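Local coordinates for protein shikimate dehydrogenase (NADP(+)) (Thermotoga maritima, PDB 3U62) that probably catalyses the reversible, NADPH-linked reduction of 3-dehydroshikimate to shikimate on the route to chorismate and the aromatic amino acids, at residues G97-L102 against S194-D198; E109-G115 against V132-V138; R121-Y125 against A147-V152. All blocks are in the same frame, centred on the assembly; numbering follows the deposited sequence.

Contact 1 of 3, residues G97-L102 against S194-D198; sequences GVVKSL and SLVYD
Two torsions bring the hydroxyls of Tyr197 and Ser101 together: the tyrosine carries its CG opposite the backbone N (chi1 -167°), projecting the ring from strand 195-198 to the end of helix 94-101, while Ser101 tucks its OG between its own N and carbonyl carbon (chi1 73°). Tyr197 OH lies 2.7 Å from Ser101 OG, at hydrogen-bonding distance, though its proton has another acceptor in reach; OG sits at the ring edge, near the ring plane. Ser101 OG is bonded to Val98 O one turn back at 2.7 Å, meeting that carbonyl at 118°, well to its side, which probably places it to accept from Tyr197 OH. Beside this polar pair, the CD2 methyl of Leu102, the first residue past the helix, lies 4.0 Å from Tyr197 CD1 and, at the same distance, touches CD2 of Leu195. The Tyr197 ring spans the distance between strand and helix; Phe171 stacks on it, and Met224 of helix 222-235 and Leu102 pack along it. A helix laid on a strand of a parallel sheet, with Val199 of the predicted NADP(+) site just beyond the strand, belongs to the Rossmann-type nucleotide-binding domain of shikimate dehydrogenases.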
ATOM      1  N   GLY A  97       5.514   5.061   2.627  1.00  6.81           N
ATOM      2  CA  GLY A  97       5.287   3.998   3.602  1.00  7.47           C
ATOM      3  C   GLY A  97       6.218   2.816   3.402  1.00  6.58           C
ATOM      4  O   GLY A  97       6.737   2.262   4.373  1.00  7.23           O
ATOM      5  N   VAL A  98       6.435   2.440   2.142  1.00  6.17           N
ATOM      6  CA  VAL A  98       7.314   1.319   1.798  1.00  6.85           C
ATOM      7  C   VAL A  98       8.783   1.635   2.105  1.00  6.09           C
ATOM      8  O   VAL A  98       9.464   0.841   2.763  1.00  7.27           O
ATOM      9  CB  VAL A  98       7.147   0.871   0.319  1.00  6.64           C
ATOM     10  CG1 VAL A  98       8.089  -0.283  -0.014  1.00  8.04           C
ATOM     11  CG2 VAL A  98       5.708   0.459   0.040  1.00  7.99           C
ATOM     12  N   VAL A  99       9.263   2.786   1.634  1.00  7.75           N
ATOM     13  CA  VAL A  99      10.642   3.215   1.884  1.00  7.77           C
ATOM     14  C   VAL A  99      10.942   3.247   3.383  1.00  7.34           C
ATOM     15  O   VAL A  99      11.933   2.665   3.834  1.00  7.83           O
ATOM     16  CB  VAL A  99      10.956   4.595   1.239  1.00  8.24           C
ATOM     17  CG1 VAL A  99      12.313   5.127   1.697  1.00 10.47           C
ATOM     18  CG2 VAL A  99      10.916   4.502  -0.277  1.00  8.73           C
ATOM     19  N   LYS A 100      10.075   3.909   4.145  1.00  7.34           N
ATOM     20  CA  LYS A 100      10.281   4.058   5.583  1.00  7.06           C
ATOM     21  C   LYS A 100      10.149   2.740   6.350  1.00  8.32           C
ATOM     22  O   LYS A 100      10.825   2.550   7.368  1.00  9.31           O
ATOM     23  CB  LYS A 100       9.365   5.140   6.160  1.00  9.03           C
ATOM     24  CG  LYS A 100       9.753   6.554   5.727  1.00 12.55           C
ATOM     25  CD  LYS A 100       9.159   7.638   6.624  1.00 19.16           C
ATOM     26  CE  LYS A 100       9.850   7.694   7.986  1.00 17.31           C
ATOM     27  NZ  LYS A 100      11.419   7.766   7.819  1.00 20.79           N
ATOM     28  N   SER A 101       9.297   1.835   5.864  1.00  6.73           N
ATOM     29  CA  SER A 101       9.139   0.511   6.477  1.00  7.60           C
ATOM     30  C   SER A 101      10.407  -0.335   6.345  1.00  6.88           C
ATOM     31  O   SER A 101      10.638  -1.249   7.140  1.00  9.17           O
ATOM     32  CB  SER A 101       7.950  -0.242   5.868  1.00  6.72           C
ATOM     33  OG  SER A 101       8.236  -0.686   4.553  1.00  7.42           O
ATOM     34  N   LEU A 102      11.217  -0.019   5.339  1.00  7.69           N
ATOM     35  CA  LEU A 102      12.442  -0.761   5.056  1.00  7.73           C
ATOM     36  C   LEU A 102      13.701  -0.041   5.533  1.00  8.69           C
ATOM     37  O   LEU A 102      14.810  -0.380   5.105  1.00  9.41           O
ATOM     38  CB  LEU A 102      12.541  -1.078   3.559  1.00  8.77           C
ATOM     39  CG  LEU A 102      11.525  -2.075   2.991  1.00  9.01           C
ATOM     40  CD1 LEU A 102      11.435  -1.948   1.478  1.00 12.03           C
ATOM     41  CD2 LEU A 102      11.860  -3.511   3.396  1.00  9.94           C
ATOM     42  N   SER A 194      15.622 -13.587   1.443  1.00  8.61           N
ATOM     43  CA  SER A 194      16.071 -12.805   2.591  1.00  8.62           C
ATOM     44  C   SER A 194      14.981 -11.856   3.091  1.00  7.57           C
ATOM     45  O   SER A 194      15.038 -11.385   4.229  1.00  8.44           O
ATOM     46  CB  SER A 194      17.350 -12.031   2.260  1.00 12.11           C
ATOM     47  OG  SER A 194      17.143 -11.138   1.168  1.00 19.75           O
ATOM     48  N   LEU A 195      13.997 -11.582   2.237  1.00  7.69           N
ATOM     49  CA  LEU A 195      12.874 -10.720   2.597  1.00  7.02           C
ATOM     50  C   LEU A 195      11.552 -11.231   2.035  1.00  6.70           C
ATOM     51  O   LEU A 195      11.435 -11.497   0.837  1.00  7.18           O
ATOM     52  CB  LEU A 195      13.121  -9.278   2.129  1.00  7.87           C
ATOM     53  CG  LEU A 195      11.979  -8.253   2.245  1.00  7.38           C
ATOM     54  CD1 LEU A 195      11.654  -7.919   3.697  1.00  8.64           C
ATOM     55  CD2 LEU A 195      12.315  -6.989   1.471  1.00  9.03           C
ATOM     56  N   VAL A 196      10.569 -11.376   2.919  1.00  6.35           N
ATOM     57  CA  VAL A 196       9.181 -11.589   2.521  1.00  6.74           C
ATOM     58  C   VAL A 196       8.369 -10.414   3.058  1.00  7.09           C
ATOM     59  O   VAL A 196       8.310 -10.182   4.270  1.00  7.42           O
ATOM     60  CB  VAL A 196       8.619 -12.940   3.031  1.00  7.55           C
ATOM     61  CG1 VAL A 196       7.106 -13.018   2.826  1.00  7.92           C
ATOM     62  CG2 VAL A 196       9.309 -14.107   2.330  1.00  8.46           C
ATOM     63  N   TYR A 197       7.761  -9.671   2.140  1.00  6.95           N
ATOM     64  CA  TYR A 197       7.048  -8.447   2.463  1.00  7.22           C
ATOM     65  C   TYR A 197       5.616  -8.571   1.964  1.00  8.20           C
ATOM     66  O   TYR A 197       5.384  -8.897   0.798  1.00  8.98           O
ATOM     67  CB  TYR A 197       7.756  -7.263   1.795  1.00  7.83           C
ATOM     68  CG  TYR A 197       7.338  -5.879   2.254  1.00  8.10           C
ATOM     69  CD1 TYR A 197       8.210  -5.081   2.997  1.00  8.82           C
ATOM     70  CD2 TYR A 197       6.092  -5.349   1.914  1.00  8.65           C
ATOM     71  CE1 TYR A 197       7.843  -3.801   3.408  1.00  7.88           C
ATOM     72  CE2 TYR A 197       5.715  -4.073   2.321  1.00  8.04           C
ATOM     73  CZ  TYR A 197       6.595  -3.306   3.066  1.00  7.64           C
ATOM     74  OH  TYR A 197       6.222  -2.045   3.469  1.00  8.22           O
ATOM     75  N   ASP A 198       4.660  -8.324   2.851  1.00  8.52           N
ATOM     76  CA  ASP A 198       3.250  -8.381   2.492  1.00  9.73           C
ATOM     77  C   ASP A 198       2.599  -7.055   2.857  1.00 10.98           C
ATOM     78  O   ASP A 198       2.710  -6.600   3.996  1.00 13.39           O
ATOM     79  CB  ASP A 198       2.564  -9.541   3.225  1.00 10.61           C
ATOM     80  CG  ASP A 198       1.303 -10.024   2.523  1.00 11.89           C
ATOM     81  OD1 ASP A 198       0.582  -9.199   1.921  1.00 11.93           O
ATOM     82  OD2 ASP A 198       1.025 -11.242   2.583  1.00 12.74           O
TER

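Contact 2 of 3, residues E109-G115 against V132-V138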
ATOM      1  N   GLU A 109      18.506  -8.415  -4.177  1.00 12.04           N
ATOM      2  CA  GLU A 109      17.942  -8.613  -5.510  1.00 11.56           C
ATOM      3  C   GLU A 109      18.318  -9.979  -6.077  1.00 11.35           C
ATOM      4  O   GLU A 109      19.319 -10.563  -5.655  1.00 12.87           O
ATOM      5  CB  GLU A 109      18.442  -7.523  -6.454  1.00 14.41           C
ATOM      6  CG  GLU A 109      18.026  -6.122  -6.060  1.00 16.41           C
ATOM      7  CD  GLU A 109      18.691  -5.064  -6.912  1.00 14.70           C
ATOM      8  OE1 GLU A 109      19.220  -4.089  -6.337  1.00 16.07           O
ATOM      9  OE2 GLU A 109      18.692  -5.198  -8.155  1.00 15.59           O
ATOM     10  N   PRO A 110      17.530 -10.495  -7.045  1.00 10.02           N
ATOM     11  CA  PRO A 110      16.327  -9.920  -7.665  1.00  9.52           C
ATOM     12  C   PRO A 110      15.140  -9.808  -6.715  1.00  8.46           C
ATOM     13  O   PRO A 110      15.042 -10.557  -5.740  1.00  9.01           O
ATOM     14  CB  PRO A 110      16.001 -10.917  -8.782  1.00 10.39           C
ATOM     15  CG  PRO A 110      17.286 -11.622  -9.046  1.00 11.60           C
ATOM     16  CD  PRO A 110      17.919 -11.752  -7.708  1.00 11.57           C
ATOM     17  N   VAL A 111      14.248  -8.869  -7.020  1.00  8.13           N
ATOM     18  CA  VAL A 111      13.046  -8.638  -6.229  1.00  7.71           C
ATOM     19  C   VAL A 111      11.812  -9.001  -7.050  1.00  7.05           C
ATOM     20  O   VAL A 111      11.645  -8.526  -8.176  1.00  8.02           O
ATOM     21  CB  VAL A 111      12.948  -7.161  -5.772  1.00  7.71           C
ATOM     22  CG1 VAL A 111      11.704  -6.940  -4.926  1.00  9.89           C
ATOM     23  CG2 VAL A 111      14.193  -6.752  -4.996  1.00  9.38           C
ATOM     24  N   VAL A 112      10.957  -9.849  -6.483  1.00  7.67           N
ATOM     25  CA  VAL A 112       9.680 -10.195  -7.105  1.00  7.78           C
ATOM     26  C   VAL A 112       8.562  -9.372  -6.461  1.00  7.54           C
ATOM     27  O   VAL A 112       8.444  -9.316  -5.234  1.00  8.04           O
ATOM     28  CB  VAL A 112       9.366 -11.715  -6.990  1.00  8.21           C
ATOM     29  CG1 VAL A 112       7.974 -12.030  -7.529  1.00  7.82           C
ATOM     30  CG2 VAL A 112      10.404 -12.529  -7.744  1.00  8.96           C
ATOM     31  N   VAL A 113       7.761  -8.730  -7.306  1.00  6.94           N
ATOM     32  CA  VAL A 113       6.592  -7.977  -6.866  1.00  7.19           C
ATOM     33  C   VAL A 113       5.344  -8.662  -7.420  1.00  6.79           C
ATOM     34  O   VAL A 113       5.178  -8.770  -8.637  1.00  7.35           O
ATOM     35  CB  VAL A 113       6.652  -6.500  -7.342  1.00  6.50           C
ATOM     36  CG1 VAL A 113       5.393  -5.743  -6.933  1.00  9.14           C
ATOM     37  CG2 VAL A 113       7.892  -5.805  -6.790  1.00  7.70           C
ATOM     38  N   VAL A 114       4.479  -9.137  -6.527  1.00  7.20           N
ATOM     39  CA  VAL A 114       3.240  -9.802  -6.931  1.00  7.46           C
ATOM     40  C   VAL A 114       2.119  -8.774  -7.041  1.00  7.20           C
ATOM     41  O   VAL A 114       1.796  -8.087  -6.068  1.00  7.76           O
ATOM     42  CB  VAL A 114       2.831 -10.939  -5.960  1.00  7.56           C
ATOM     43  CG1 VAL A 114       1.647 -11.726  -6.515  1.00  9.30           C
ATOM     44  CG2 VAL A 114       4.002 -11.871  -5.699  1.00  9.18           C
ATOM     45  N   GLY A 115       1.537  -8.677  -8.233  1.00  7.52           N
ATOM     46  CA  GLY A 115       0.503  -7.690  -8.522  1.00  8.42           C
ATOM     47  C   GLY A 115       1.015  -6.565  -9.399  1.00  7.55           C
ATOM     48  O   GLY A 115       2.226  -6.350  -9.506  1.00  9.24           O
ATOM     49  N   VAL A 132      17.179  -0.203  -6.238  1.00  8.41           N
ATOM     50  CA  VAL A 132      16.946  -1.574  -6.687  1.00  9.19           C
ATOM     51  C   VAL A 132      16.819  -1.579  -8.210  1.00 10.24           C
ATOM     52  O   VAL A 132      16.122  -0.737  -8.785  1.00 10.05           O
ATOM     53  CB  VAL A 132      15.687  -2.187  -6.026  1.00  8.67           C
ATOM     54  CG1 VAL A 132      15.386  -3.574  -6.576  1.00  9.39           C
ATOM     55  CG2 VAL A 132      15.852  -2.248  -4.510  1.00  9.56           C
ATOM     56  N   LYS A 133      17.497  -2.525  -8.856  1.00 11.39           N
ATOM     57  CA  LYS A 133      17.547  -2.580 -10.316  1.00 13.36           C
ATOM     58  C   LYS A 133      16.754  -3.742 -10.911  1.00 13.54           C
ATOM     59  O   LYS A 133      16.016  -3.565 -11.882  1.00 14.75           O
ATOM     60  CB  LYS A 133      19.001  -2.654 -10.794  1.00 16.31           C
ATOM     61  CG  LYS A 133      19.812  -1.381 -10.576  1.00 21.11           C
ATOM     62  CD  LYS A 133      21.260  -1.567 -11.017  1.00 30.49           C
ATOM     63  CE  LYS A 133      21.385  -1.614 -12.535  1.00 31.38           C
ATOM     64  NZ  LYS A 133      22.635  -2.291 -12.969  1.00 36.68           N
ATOM     65  N   ASP A 134      16.913  -4.926 -10.323  1.00 11.08           N
ATOM     66  CA  ASP A 134      16.345  -6.148 -10.880  1.00 11.62           C
ATOM     67  C   ASP A 134      14.987  -6.448 -10.251  1.00 10.16           C
ATOM     68  O   ASP A 134      14.904  -7.091  -9.199  1.00 10.54           O
ATOM     69  CB  ASP A 134      17.317  -7.314 -10.669  1.00 12.87           C
ATOM     70  CG  ASP A 134      17.204  -8.383 -11.743  1.00 18.17           C
ATOM     71  OD1 ASP A 134      16.335  -8.269 -12.635  1.00 20.36           O
ATOM     72  OD2 ASP A 134      17.994  -9.348 -11.694  1.00 21.14           O
ATOM     73  N   ILE A 135      13.929  -5.966 -10.899  1.00  8.36           N
ATOM     74  CA  ILE A 135      12.568  -6.116 -10.390  1.00  8.47           C
ATOM     75  C   ILE A 135      11.719  -6.938 -11.355  1.00  8.64           C
ATOM     76  O   ILE A 135      11.605  -6.608 -12.540  1.00 10.07           O
ATOM     77  CB  ILE A 135      11.895  -4.742 -10.111  1.00  8.77           C
ATOM     78  CG1 ILE A 135      12.752  -3.907  -9.153  1.00  9.17           C
ATOM     79  CG2 ILE A 135      10.486  -4.934  -9.536  1.00  9.93           C
ATOM     80  CD1 ILE A 135      12.439  -2.418  -9.154  1.00 10.73           C
ATOM     81  N   TRP A 136      11.135  -8.013 -10.833  1.00  8.74           N
ATOM     82  CA  TRP A 136      10.287  -8.904 -11.612  1.00  8.08           C
ATOM     83  C   TRP A 136       8.859  -8.844 -11.095  1.00  7.63           C
ATOM     84  O   TRP A 136       8.581  -9.225  -9.955  1.00  9.04           O
ATOM     85  CB  TRP A 136      10.796 -10.347 -11.540  1.00  9.27           C
ATOM     86  CG  TRP A 136      12.232 -10.540 -11.948  1.00  9.03           C
ATOM     87  CD1 TRP A 136      12.974  -9.732 -12.767  1.00 11.24           C
ATOM     88  CD2 TRP A 136      13.086 -11.633 -11.585  1.00  9.17           C
ATOM     89  NE1 TRP A 136      14.240 -10.243 -12.917  1.00 12.03           N
ATOM     90  CE2 TRP A 136      14.336 -11.410 -12.206  1.00 10.56           C
ATOM     91  CE3 TRP A 136      12.919 -12.776 -10.789  1.00 11.11           C
ATOM     92  CZ2 TRP A 136      15.414 -12.289 -12.059  1.00 11.33           C
ATOM     93  CZ3 TRP A 136      13.992 -13.649 -10.642  1.00 12.72           C
ATOM     94  CH2 TRP A 136      15.223 -13.400 -11.276  1.00 12.10           C
ATOM     95  N   VAL A 137       7.957  -8.354 -11.936  1.00  7.29           N
ATOM     96  CA  VAL A 137       6.544  -8.280 -11.594  1.00  6.81           C
ATOM     97  C   VAL A 137       5.847  -9.565 -12.026  1.00  7.93           C
ATOM     98  O   VAL A 137       6.015 -10.026 -13.155  1.00  9.51           O
ATOM     99  CB  VAL A 137       5.865  -7.045 -12.239  1.00  7.98           C
ATOM    100  CG1 VAL A 137       4.356  -7.060 -12.009  1.00 10.39           C
ATOM    101  CG2 VAL A 137       6.468  -5.760 -11.696  1.00 10.89           C
ATOM    102  N   VAL A 138       5.080 -10.146 -11.108  1.00  7.32           N
ATOM    103  CA  VAL A 138       4.260 -11.314 -11.397  1.00  7.95           C
ATOM    104  C   VAL A 138       2.812 -10.932 -11.116  1.00  8.35           C
ATOM    105  O   VAL A 138       2.450 -10.667  -9.968  1.00  8.88           O
ATOM    106  CB  VAL A 138       4.674 -12.532 -10.534  1.00  9.32           C
ATOM    107  CG1 VAL A 138       3.811 -13.741 -10.852  1.00 11.18           C
ATOM    108  CG2 VAL A 138       6.141 -12.865 -10.750  1.00 10.73           C
TER
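Strands 111-114 and 135-138 run parallel in register, pairing Val111 with Ile135 through Val114 with Val138, and five backbone hydrogen bonds join them and their flanks, from Val111 N to Asp134 O at 2.9 Å through Gly115 N to Val138 O at 2.8 Å. Helix 118-129 links the two as a beta-alpha-beta unit, whose first strand leads into Gly115 of the predicted NADP(+) site. Val112, Val114, Trp136 and Val138 line one sheet face, where CG1 of Val112 meets CG2 of Val138 at 3.8 Å. On the other face, which that helix covers, Val113 CG2 and Ile135 CG2 lie side by side 3.9 Å apart. Just ahead of the first bridge Pro110, preceded by a cis peptide bond, sets its CB over the face of the Trp136 indole, 3.6 Å from the centroid of the six-membered ring and 13° off its normal, a CH-pi contact. The indole NE1 adds a weak bond to Asp134 OD1. The extended chain of Glu109 lies against CG1 of Val132 and brings OE2 to two successive amides, Asp134 N at 2.8 Å and Lys133 N at 3.0 Å, both approaching from the same side of the carboxylate plane. Two N-H donors on one oxygen should stabilise the negative charge, so Glu109 is probably ionised, and its carboxylate holds the turn leading into strand 135-138 against the entry to strand 111-114.

Contact 3 of 3, residues R121-Y125 against A147-V152; sequences RAVIY and ALDFPV
A 2.8 Å hydrogen bond from Val152 N to Phe150 O closes an inverse gamma turn centred on Pro151, and the residues on its two sides, Phe150 and Val152, both meet Ile124 of helix 118-129. This helix is the crossover of the beta-alpha-beta unit of the Rossmann-type domain, and the loop 147-152, which leads into the edge strand 153-156, packs against it. Ile124 points at the loop and splits its two branches between neighbours. Its CG2, opposite the backbone N, lies over one face of the Phe150 ring, 4.0 Å from the centroid and 27° off the normal, but displaced toward the root of the ring, and it also reaches CG1 of Val152 at 3.9 Å. The other branch ends in CD1, 4.0 Å from Leu148 CD2, the two side chains crossing at about a right angle. That same leucine methyl touches CG of Arg121 at 3.8 Å, thereby bridging two residues on successive turns of the helix. The far end of the Phe150 ring lies beside the helix backbone, with CE1 near Arg121 O, and CE2 comes to the edge of the Tyr125 ring, which in turn stands edge-to-face with Trp95. The polar end of Arg121 takes a different course: its chain bends at chi3 (-65°), and NE and NH2 donate to the carbonyl oxygens of Ile79 and Lys80. The arginine therefore contributes mainly its aliphatic part to the loop while its guanidinium ties the helix to the end of helix 74-79. Its side chain lies about 4 Å from Gly118 of the predicted NADP(+) site and about 5 Å from a bound sulfate, probably from the crystallisation liquor. Arg121 NH1 lies 4.3 Å from CB of Ala147.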
ATOM      1  N   ARG A 121       2.599  -0.568  -8.029  1.00  6.33           N
ATOM      2  CA  ARG A 121       3.289   0.554  -8.658  1.00  5.92           C
ATOM      3  C   ARG A 121       3.955   1.466  -7.624  1.00  5.99           C
ATOM      4  O   ARG A 121       5.017   2.039  -7.892  1.00  6.88           O
ATOM      5  CB  ARG A 121       2.348   1.329  -9.587  1.00  7.57           C
ATOM      6  CG  ARG A 121       1.825   0.492 -10.760  1.00  8.33           C
ATOM      7  CD  ARG A 121       1.134   1.327 -11.830  1.00  9.00           C
ATOM      8  NE  ARG A 121      -0.090   1.970 -11.347  1.00  9.32           N
ATOM      9  CZ  ARG A 121      -1.307   1.434 -11.407  1.00  9.81           C
ATOM     10  NH1 ARG A 121      -1.491   0.226 -11.931  1.00 11.11           N
ATOM     11  NH2 ARG A 121      -2.347   2.110 -10.938  1.00 10.99           N
ATOM     12  N   ALA A 122       3.338   1.588  -6.448  1.00  6.27           N
ATOM     13  CA  ALA A 122       3.941   2.311  -5.327  1.00  6.69           C
ATOM     14  C   ALA A 122       5.181   1.585  -4.803  1.00  5.99           C
ATOM     15  O   ALA A 122       6.202   2.217  -4.523  1.00  6.30           O
ATOM     16  CB  ALA A 122       2.925   2.510  -4.214  1.00  7.91           C
ATOM     17  N   VAL A 123       5.083   0.263  -4.678  1.00  5.48           N
ATOM     18  CA  VAL A 123       6.204  -0.566  -4.234  1.00  6.93           C
ATOM     19  C   VAL A 123       7.368  -0.487  -5.228  1.00  6.90           C
ATOM     20  O   VAL A 123       8.516  -0.297  -4.819  1.00  6.60           O
ATOM     21  CB  VAL A 123       5.767  -2.039  -3.988  1.00  6.74           C
ATOM     22  CG1 VAL A 123       6.970  -2.968  -3.871  1.00  7.78           C
ATOM     23  CG2 VAL A 123       4.904  -2.131  -2.737  1.00  8.14           C
ATOM     24  N   ILE A 124       7.065  -0.611  -6.520  1.00  7.05           N
ATOM     25  CA  ILE A 124       8.083  -0.514  -7.570  1.00  6.46           C
ATOM     26  C   ILE A 124       8.789   0.846  -7.531  1.00  6.84           C
ATOM     27  O   ILE A 124      10.020   0.908  -7.586  1.00  7.45           O
ATOM     28  CB  ILE A 124       7.500  -0.786  -8.983  1.00  6.68           C
ATOM     29  CG1 ILE A 124       6.957  -2.217  -9.072  1.00  7.58           C
ATOM     30  CG2 ILE A 124       8.565  -0.563 -10.063  1.00  8.21           C
ATOM     31  CD1 ILE A 124       5.901  -2.413 -10.155  1.00  9.11           C
ATOM     32  N   TYR A 125       8.007   1.920  -7.420  1.00  6.11           N
ATOM     33  CA  TYR A 125       8.554   3.272  -7.309  1.00  5.95           C
ATOM     34  C   TYR A 125       9.493   3.381  -6.110  1.00  6.02           C
ATOM     35  O   TYR A 125      10.591   3.929  -6.227  1.00  7.42           O
ATOM     36  CB  TYR A 125       7.429   4.307  -7.204  1.00  6.58           C
ATOM     37  CG  TYR A 125       7.900   5.747  -7.238  1.00  7.04           C
ATOM     38  CD1 TYR A 125       8.027   6.431  -8.447  1.00  8.42           C
ATOM     39  CD2 TYR A 125       8.209   6.430  -6.060  1.00  7.62           C
ATOM     40  CE1 TYR A 125       8.456   7.755  -8.483  1.00  9.07           C
ATOM     41  CE2 TYR A 125       8.639   7.751  -6.084  1.00  7.85           C
ATOM     42  CZ  TYR A 125       8.761   8.408  -7.297  1.00  8.95           C
ATOM     43  OH  TYR A 125       9.186   9.715  -7.325  1.00 11.31           O
ATOM     44  N   ALA A 147      -0.506  -1.271 -18.001  1.00 12.96           N
ATOM     45  CA  ALA A 147      -0.403   0.018 -17.320  1.00 12.66           C
ATOM     46  C   ALA A 147       0.985   0.233 -16.711  1.00 13.47           C
ATOM     47  O   ALA A 147       1.297   1.331 -16.242  1.00 12.48           O
ATOM     48  CB  ALA A 147      -1.486   0.140 -16.254  1.00 12.42           C
ATOM     49  N   LEU A 148       1.812  -0.812 -16.725  1.00 13.15           N
ATOM     50  CA  LEU A 148       3.163  -0.738 -16.167  1.00 13.17           C
ATOM     51  C   LEU A 148       4.144  -0.142 -17.165  1.00 13.05           C
ATOM     52  O   LEU A 148       4.364  -0.701 -18.246  1.00 14.81           O
ATOM     53  CB  LEU A 148       3.652  -2.125 -15.737  1.00 13.81           C
ATOM     54  CG  LEU A 148       3.018  -2.791 -14.512  1.00 18.31           C
ATOM     55  CD1 LEU A 148       3.501  -4.237 -14.417  1.00 16.52           C
ATOM     56  CD2 LEU A 148       3.342  -2.033 -13.228  1.00 20.47           C
ATOM     57  N   ASP A 149       4.733   0.993 -16.796  1.00 12.16           N
ATOM     58  CA  ASP A 149       5.736   1.653 -17.633  1.00 12.02           C
ATOM     59  C   ASP A 149       7.137   1.585 -17.027  1.00 13.34           C
ATOM     60  O   ASP A 149       8.114   1.991 -17.661  1.00 13.55           O
ATOM     61  CB  ASP A 149       5.343   3.111 -17.890  1.00 12.01           C
ATOM     62  CG  ASP A 149       4.083   3.240 -18.729  1.00 12.61           C
ATOM     63  OD1 ASP A 149       3.819   2.356 -19.574  1.00 14.82           O
ATOM     64  OD2 ASP A 149       3.357   4.242 -18.550  1.00 15.21           O
ATOM     65  N   PHE A 150       7.224   1.066 -15.805  1.00 10.65           N
ATOM     66  CA  PHE A 150       8.488   0.945 -15.080  1.00  9.99           C
ATOM     67  C   PHE A 150       9.443  -0.054 -15.742  1.00 10.81           C
ATOM     68  O   PHE A 150       8.995  -0.962 -16.446  1.00 11.67           O
ATOM     69  CB  PHE A 150       8.223   0.516 -13.635  1.00 11.80           C
ATOM     70  CG  PHE A 150       7.532   1.560 -12.802  1.00 10.60           C
ATOM     71  CD1 PHE A 150       6.208   1.390 -12.413  1.00 10.99           C
ATOM     72  CD2 PHE A 150       8.207   2.709 -12.396  1.00 12.25           C
ATOM     73  CE1 PHE A 150       5.563   2.351 -11.636  1.00 11.61           C
ATOM     74  CE2 PHE A 150       7.571   3.676 -11.620  1.00 12.96           C
ATOM     75  CZ  PHE A 150       6.246   3.496 -11.238  1.00 13.42           C
ATOM     76  N   PRO A 151      10.765   0.110 -15.515  1.00 10.65           N
ATOM     77  CA  PRO A 151      11.762  -0.809 -16.074  1.00 11.73           C
ATOM     78  C   PRO A 151      11.799  -2.137 -15.311  1.00 11.49           C
ATOM     79  O   PRO A 151      12.731  -2.404 -14.545  1.00 14.61           O
ATOM     80  CB  PRO A 151      13.077  -0.036 -15.923  1.00 12.16           C
ATOM     81  CG  PRO A 151      12.854   0.868 -14.768  1.00 11.27           C
ATOM     82  CD  PRO A 151      11.394   1.218 -14.769  1.00 13.12           C
ATOM     83  N   VAL A 152      10.772  -2.950 -15.533  1.00 10.81           N
ATOM     84  CA  VAL A 152      10.615  -4.233 -14.857  1.00 11.24           C
ATOM     85  C   VAL A 152      10.438  -5.349 -15.884  1.00 11.64           C
ATOM     86  O   VAL A 152      10.135  -5.085 -17.050  1.00 12.69           O
ATOM     87  CB  VAL A 152       9.394  -4.223 -13.888  1.00 11.09           C
ATOM     88  CG1 VAL A 152       9.591  -3.206 -12.767  1.00 11.22           C
ATOM     89  CG2 VAL A 152       8.087  -3.951 -14.642  1.00 12.52           C
TER

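Following the chain from the N terminus, 97-102 at the end of helix 94-101 comes first, and contact 1 closes only when strand 195-198 is reached, making the longest loop. Contacts 2 and 3 both nest inside it. Their own segments alternate: contact 2 closes within the beta-alpha-beta unit, and contact 3 crosses it by bringing the later loop back onto the helix. These two touch directly, Val137 facing Ile124, Leu148 and Val152, while contacts 1 and 3 meet where Val98 packs on Val123. Contact 1 sets helix 94-101 against strand 195-198, contact 2 joins neighbouring strands of the sheet, and contact 3 sets the loop before edge strand 153-156 against helix 118-129.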